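Local coordinates for alpha-n-acetylglucosaminidase family protein (PDB 4A41) that binds galactose through a family 32 carbohydrate-binding module of a family 89 alpha-N-acetylglucosaminidase, consistent with a role in bringing the enzyme to its glycans, at residues Pro90-Leu104 / Ile116-Leu130. Residues are numbered along the deposited sequence; the frame is centred on the assembly and turned at random. Where two conformers were deposited one is given.
Sequences PRSGAKNGNITKYEL and ISEGNWDDSGSLKTL. With GAL (beta-D-galactopyranose), chain C.
Tyr102 and Trp121 stack where an antiparallel beta hairpin, strands 102-107 and 113-120, edges one sheet of the beta-sandwich of this F5/8 type C (CBM32) module. Backbone bonds set the register: Tyr102 and Gly119 form a hydrogen-bonded pair, each N-H donating to the other's carbonyl oxygen, and Leu104 O accepts from Ile116 N and Ser117 N, the mark of a classic beta bulge.

The rings lie face to face, centroids 4.0 Å apart and planes at 23°. With CG between its backbone N and carbonyl carbon (chi1 66°), Tyr102 lays its ring back across the neighbouring strand, its other face over Gly119 N; Gly119, with no side chain, lets the phenol ring lie close over its nearly fully extended backbone. Trp121 is sandwiched in turn, Lys128 CB lying over its far face. Leu130 CD2 reaches Tyr102 CZ at 3.6 Å, and Leu104, packed against Ile116 and Leu130, carries the apolar layer on toward Phe86 and Phe132 of the other sheet.

Tyr102 OH meets two waters in the ring plane, one shared with Asn120 O, the other with Ser117 OG. Glu103 OE2 and Glu118 OE1 lie 4.0 Å apart; a water within bonding distance of both, and separate partners, His105 for Glu103 and, weakly, Lys115 for Glu118, probably ease their repulsion.

Beyond the strands, Lys95 stretches out to form a salt bridge with Asp123. The loop carrying Lys95 also supplies two residues of the galactose pocket: Asn96 ND2 donates to O4 of the sugar, while Arg91 points both terminal nitrogens at O3 and uses NH1 again to grip Asn96 O. Behind this pocket, the amide of Asn98 ties the loop to the 121-127 loop, its ND2 reaching Asp123 O at 2.8 Å from above the carbonyl plane.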
# COMPACT_ATOMS: atom_id res chain seq x y z
N PRO A 90 7.95 -4.73 0.75
CA PRO A 90 7.43 -5.94 0.15
C PRO A 90 7.46 -7.10 1.12
O PRO A 90 8.16 -7.07 2.15
CB PRO A 90 8.46 -6.27 -0.95
CG PRO A 90 9.09 -4.92 -1.29
CD PRO A 90 9.15 -4.23 0.04
N ARG A 91 6.68 -8.13 0.77
CA ARG A 91 6.76 -9.42 1.44
C ARG A 91 8.23 -9.93 1.47
O ARG A 91 9.05 -9.54 0.62
CB ARG A 91 5.86 -10.42 0.72
CG ARG A 91 6.40 -10.87 -0.63
CD ARG A 91 5.40 -11.72 -1.40
NE ARG A 91 5.01 -12.91 -0.64
CZ ARG A 91 3.96 -13.68 -0.95
NH1 ARG A 91 3.22 -13.43 -2.03
NH2 ARG A 91 3.69 -14.76 -0.21
N SER A 92 8.49 -10.83 2.42
CA SER A 92 9.82 -11.39 2.59
C SER A 92 9.88 -12.83 2.16
O SER A 92 8.96 -13.61 2.40
CB SER A 92 10.29 -11.28 4.04
OG SER A 92 11.68 -11.57 4.13
N GLY A 93 10.98 -13.18 1.50
CA GLY A 93 11.25 -14.59 1.19
C GLY A 93 10.56 -15.17 -0.02
O GLY A 93 10.77 -16.34 -0.33
N ALA A 94 9.76 -14.35 -0.71
CA ALA A 94 9.07 -14.73 -1.95
C ALA A 94 8.69 -13.43 -2.66
O ALA A 94 8.89 -12.35 -2.07
CB ALA A 94 7.83 -15.55 -1.64
N LYS A 95 8.18 -13.51 -3.89
CA LYS A 95 7.98 -12.29 -4.71
C LYS A 95 6.58 -12.00 -5.28
O LYS A 95 6.34 -10.88 -5.76
CB LYS A 95 9.00 -12.25 -5.87
CG LYS A 95 10.44 -12.02 -5.40
CD LYS A 95 11.41 -11.75 -6.55
CE LYS A 95 12.78 -11.37 -6.01
NZ LYS A 95 13.68 -10.76 -7.05
N ASN A 96 5.64 -12.95 -5.22
CA ASN A 96 4.31 -12.70 -5.80
C ASN A 96 3.69 -11.43 -5.22
O ASN A 96 3.62 -11.25 -3.98
CB ASN A 96 3.32 -13.83 -5.62
CG ASN A 96 3.49 -14.95 -6.63
OD1 ASN A 96 4.28 -14.84 -7.60
ND2 ASN A 96 2.74 -16.03 -6.40
N GLY A 97 3.34 -10.54 -6.13
CA GLY A 97 2.70 -9.28 -5.74
C GLY A 97 3.66 -8.12 -5.47
O GLY A 97 3.21 -6.99 -5.24
N ASN A 98 4.97 -8.36 -5.51
CA ASN A 98 5.91 -7.25 -5.38
C ASN A 98 5.57 -6.23 -6.46
O ASN A 98 5.53 -6.55 -7.67
CB ASN A 98 7.37 -7.72 -5.52
CG ASN A 98 7.88 -8.37 -4.25
OD1 ASN A 98 7.12 -8.64 -3.32
ND2 ASN A 98 9.18 -8.66 -4.22
N ILE A 99 5.27 -5.01 -6.00
CA ILE A 99 4.71 -4.02 -6.91
C ILE A 99 5.84 -3.39 -7.72
O ILE A 99 6.83 -2.92 -7.15
CB ILE A 99 3.91 -2.95 -6.12
CG1 ILE A 99 2.72 -3.59 -5.44
CG2 ILE A 99 3.50 -1.79 -7.05
CD1 ILE A 99 2.03 -2.71 -4.37
N THR A 100 5.69 -3.38 -9.04
CA THR A 100 6.78 -2.89 -9.90
C THR A 100 6.41 -1.66 -10.71
O THR A 100 7.28 -1.00 -11.28
CB THR A 100 7.29 -3.98 -10.83
OG1 THR A 100 6.18 -4.50 -11.56
CG2 THR A 100 7.96 -5.12 -10.00
N LYS A 101 5.12 -1.35 -10.78
CA LYS A 101 4.70 -0.08 -11.38
C LYS A 101 3.54 0.45 -10.53
O LYS A 101 2.56 -0.25 -10.27
CB LYS A 101 4.24 -0.28 -12.83
CG LYS A 101 4.00 1.04 -13.56
CD LYS A 101 3.50 0.82 -14.99
CE LYS A 101 3.63 2.15 -15.74
NZ LYS A 101 3.27 2.11 -17.19
N TYR A 102 3.68 1.69 -10.06
CA TYR A 102 2.78 2.22 -9.02
C TYR A 102 2.36 3.65 -9.33
O TYR A 102 3.02 4.37 -10.11
CB TYR A 102 3.48 2.22 -7.64
CG TYR A 102 4.62 3.21 -7.62
CD1 TYR A 102 4.43 4.57 -7.30
CD2 TYR A 102 5.89 2.79 -7.97
CE1 TYR A 102 5.53 5.47 -7.36
CE2 TYR A 102 6.97 3.66 -8.01
CZ TYR A 102 6.79 4.98 -7.71
OH TYR A 102 7.92 5.81 -7.77
N GLU A 103 1.27 4.06 -8.67
CA GLU A 103 0.94 5.47 -8.46
C GLU A 103 0.64 5.62 -6.97
O GLU A 103 0.12 4.67 -6.34
CB GLU A 103 -0.27 5.89 -9.29
CG GLU A 103 -0.04 5.65 -10.76
CD GLU A 103 -1.10 6.26 -11.65
OE1 GLU A 103 -2.12 6.83 -11.16
OE2 GLU A 103 -0.92 6.14 -12.88
N LEU A 104 0.93 6.79 -6.43
CA LEU A 104 0.51 7.16 -5.08
C LEU A 104 -0.45 8.33 -5.21
O LEU A 104 -0.13 9.33 -5.88
CB LEU A 104 1.72 7.52 -4.22
CG LEU A 104 1.37 7.59 -2.74
CD1 LEU A 104 1.20 6.21 -2.09
CD2 LEU A 104 2.42 8.39 -2.00
N ILE A 116 -0.03 12.08 -6.64
CA ILE A 116 1.19 12.78 -6.21
C ILE A 116 2.54 12.14 -6.57
O ILE A 116 3.59 12.79 -6.46
CB ILE A 116 1.15 13.12 -4.68
CG1 ILE A 116 1.16 11.84 -3.81
CG2 ILE A 116 -0.07 13.99 -4.40
CD1 ILE A 116 1.50 12.11 -2.31
N SER A 117 2.51 10.88 -6.99
CA SER A 117 3.73 10.15 -7.35
C SER A 117 3.40 9.01 -8.29
O SER A 117 2.30 8.45 -8.24
CB SER A 117 4.43 9.58 -6.10
OG SER A 117 5.74 9.16 -6.41
N GLU A 118 4.37 8.66 -9.13
CA GLU A 118 4.24 7.51 -10.03
C GLU A 118 5.62 7.09 -10.48
O GLU A 118 6.55 7.90 -10.54
CB GLU A 118 3.34 7.83 -11.24
CG GLU A 118 3.95 8.85 -12.18
CD GLU A 118 2.96 9.36 -13.20
OE1 GLU A 118 2.19 8.57 -13.78
OE2 GLU A 118 2.96 10.59 -13.44
N GLY A 119 5.76 5.81 -10.80
CA GLY A 119 7.03 5.30 -11.26
C GLY A 119 7.12 3.78 -11.24
O GLY A 119 6.11 3.06 -11.16
N ASN A 120 8.35 3.33 -11.43
CA ASN A 120 8.68 1.91 -11.42
C ASN A 120 9.52 1.57 -10.20
O ASN A 120 10.36 2.36 -9.75
CB ASN A 120 9.48 1.53 -12.68
CG ASN A 120 8.78 1.90 -13.97
OD1 ASN A 120 9.43 2.40 -14.90
ND2 ASN A 120 7.50 1.67 -14.05
N TRP A 121 9.35 0.34 -9.71
CA TRP A 121 10.16 -0.20 -8.61
C TRP A 121 10.71 -1.53 -9.06
O TRP A 121 10.02 -2.26 -9.79
CB TRP A 121 9.27 -0.45 -7.40
CG TRP A 121 8.94 0.77 -6.57
CD1 TRP A 121 9.71 1.90 -6.40
CD2 TRP A 121 7.76 0.96 -5.77
NE1 TRP A 121 9.07 2.77 -5.53
CE2 TRP A 121 7.88 2.22 -5.14
CE3 TRP A 121 6.62 0.18 -5.52
CZ2 TRP A 121 6.90 2.72 -4.27
CZ3 TRP A 121 5.63 0.69 -4.66
CH2 TRP A 121 5.78 1.95 -4.06
N ASP A 122 11.91 -1.87 -8.59
CA ASP A 122 12.44 -3.22 -8.87
C ASP A 122 11.66 -4.27 -8.09
O ASP A 122 10.94 -3.94 -7.13
CB ASP A 122 13.97 -3.30 -8.66
CG ASP A 122 14.41 -3.32 -7.20
OD1 ASP A 122 13.84 -4.03 -6.34
OD2 ASP A 122 15.43 -2.65 -6.90
N ASP A 123 11.75 -5.52 -8.52
CA ASP A 123 10.98 -6.57 -7.87
C ASP A 123 11.65 -7.24 -6.67
O ASP A 123 11.17 -8.27 -6.17
CB ASP A 123 10.51 -7.60 -8.88
CG ASP A 123 11.64 -8.44 -9.46
OD1 ASP A 123 12.77 -8.43 -8.92
OD2 ASP A 123 11.37 -9.13 -10.47
N SER A 124 12.76 -6.66 -6.19
CA SER A 124 13.40 -7.16 -5.00
C SER A 124 12.58 -6.86 -3.72
O SER A 124 11.65 -6.03 -3.75
CB SER A 124 14.81 -6.60 -4.87
OG SER A 124 14.79 -5.32 -4.23
N GLY A 125 12.96 -7.51 -2.62
CA GLY A 125 12.35 -7.27 -1.31
C GLY A 125 12.79 -6.01 -0.60
O GLY A 125 12.43 -5.80 0.56
N SER A 126 13.57 -5.14 -1.26
CA SER A 126 14.04 -3.92 -0.62
C SER A 126 12.88 -2.97 -0.31
O SER A 126 11.93 -2.87 -1.09
CB SER A 126 15.07 -3.21 -1.50
OG SER A 126 14.47 -2.77 -2.69
N LEU A 127 13.01 -2.28 0.81
CA LEU A 127 12.13 -1.15 1.13
C LEU A 127 12.15 -0.15 -0.00
O LEU A 127 13.25 0.23 -0.50
CB LEU A 127 12.58 -0.45 2.42
CG LEU A 127 11.65 0.63 2.97
CD1 LEU A 127 10.36 0.00 3.53
CD2 LEU A 127 12.37 1.47 4.03
N LYS A 128 10.97 0.27 -0.42
CA LYS A 128 10.84 1.28 -1.47
C LYS A 128 10.32 2.56 -0.82
O LYS A 128 9.27 2.56 -0.15
CB LYS A 128 9.89 0.84 -2.60
CG LYS A 128 10.20 -0.52 -3.27
CD LYS A 128 11.69 -0.63 -3.70
CE LYS A 128 11.92 -1.87 -4.60
NZ LYS A 128 11.51 -3.16 -3.92
N THR A 129 11.05 3.66 -1.02
CA THR A 129 10.70 4.92 -0.39
C THR A 129 10.33 5.98 -1.41
O THR A 129 11.04 6.19 -2.41
CB THR A 129 11.89 5.42 0.47
OG1 THR A 129 12.19 4.45 1.46
CG2 THR A 129 11.60 6.76 1.12
N LEU A 130 9.22 6.66 -1.13
CA LEU A 130 8.78 7.83 -1.93
C LEU A 130 8.89 9.06 -1.08
O LEU A 130 8.47 9.07 0.07
CB LEU A 130 7.34 7.67 -2.43
CG LEU A 130 7.05 6.39 -3.24
CD1 LEU A 130 5.57 6.24 -3.49
CD2 LEU A 130 7.84 6.41 -4.55
C1 GAL C . 1.54 -18.51 -3.61
C2 GAL C . 2.04 -17.41 -2.70
C3 GAL C . 0.82 -16.58 -2.27
C4 GAL C . 0.07 -16.09 -3.50
C5 GAL C . -0.31 -17.29 -4.37
C6 GAL C . -1.06 -16.86 -5.63
O1 GAL C . 2.66 -19.22 -4.07
O2 GAL C . 2.73 -17.95 -1.57
O3 GAL C . 1.30 -15.52 -1.45
O4 GAL C . 0.91 -15.19 -4.24
O5 GAL C . 0.90 -17.93 -4.73
O6 GAL C . -1.54 -17.99 -6.36
O HOH W 1 11.19 -7.50 2.17
O HOH W 2 8.89 -3.80 -5.34
O HOH W 3 10.35 5.00 -8.71
O HOH W 4 8.41 8.58 -7.72
O HOH W 5 1.51 6.03 -13.90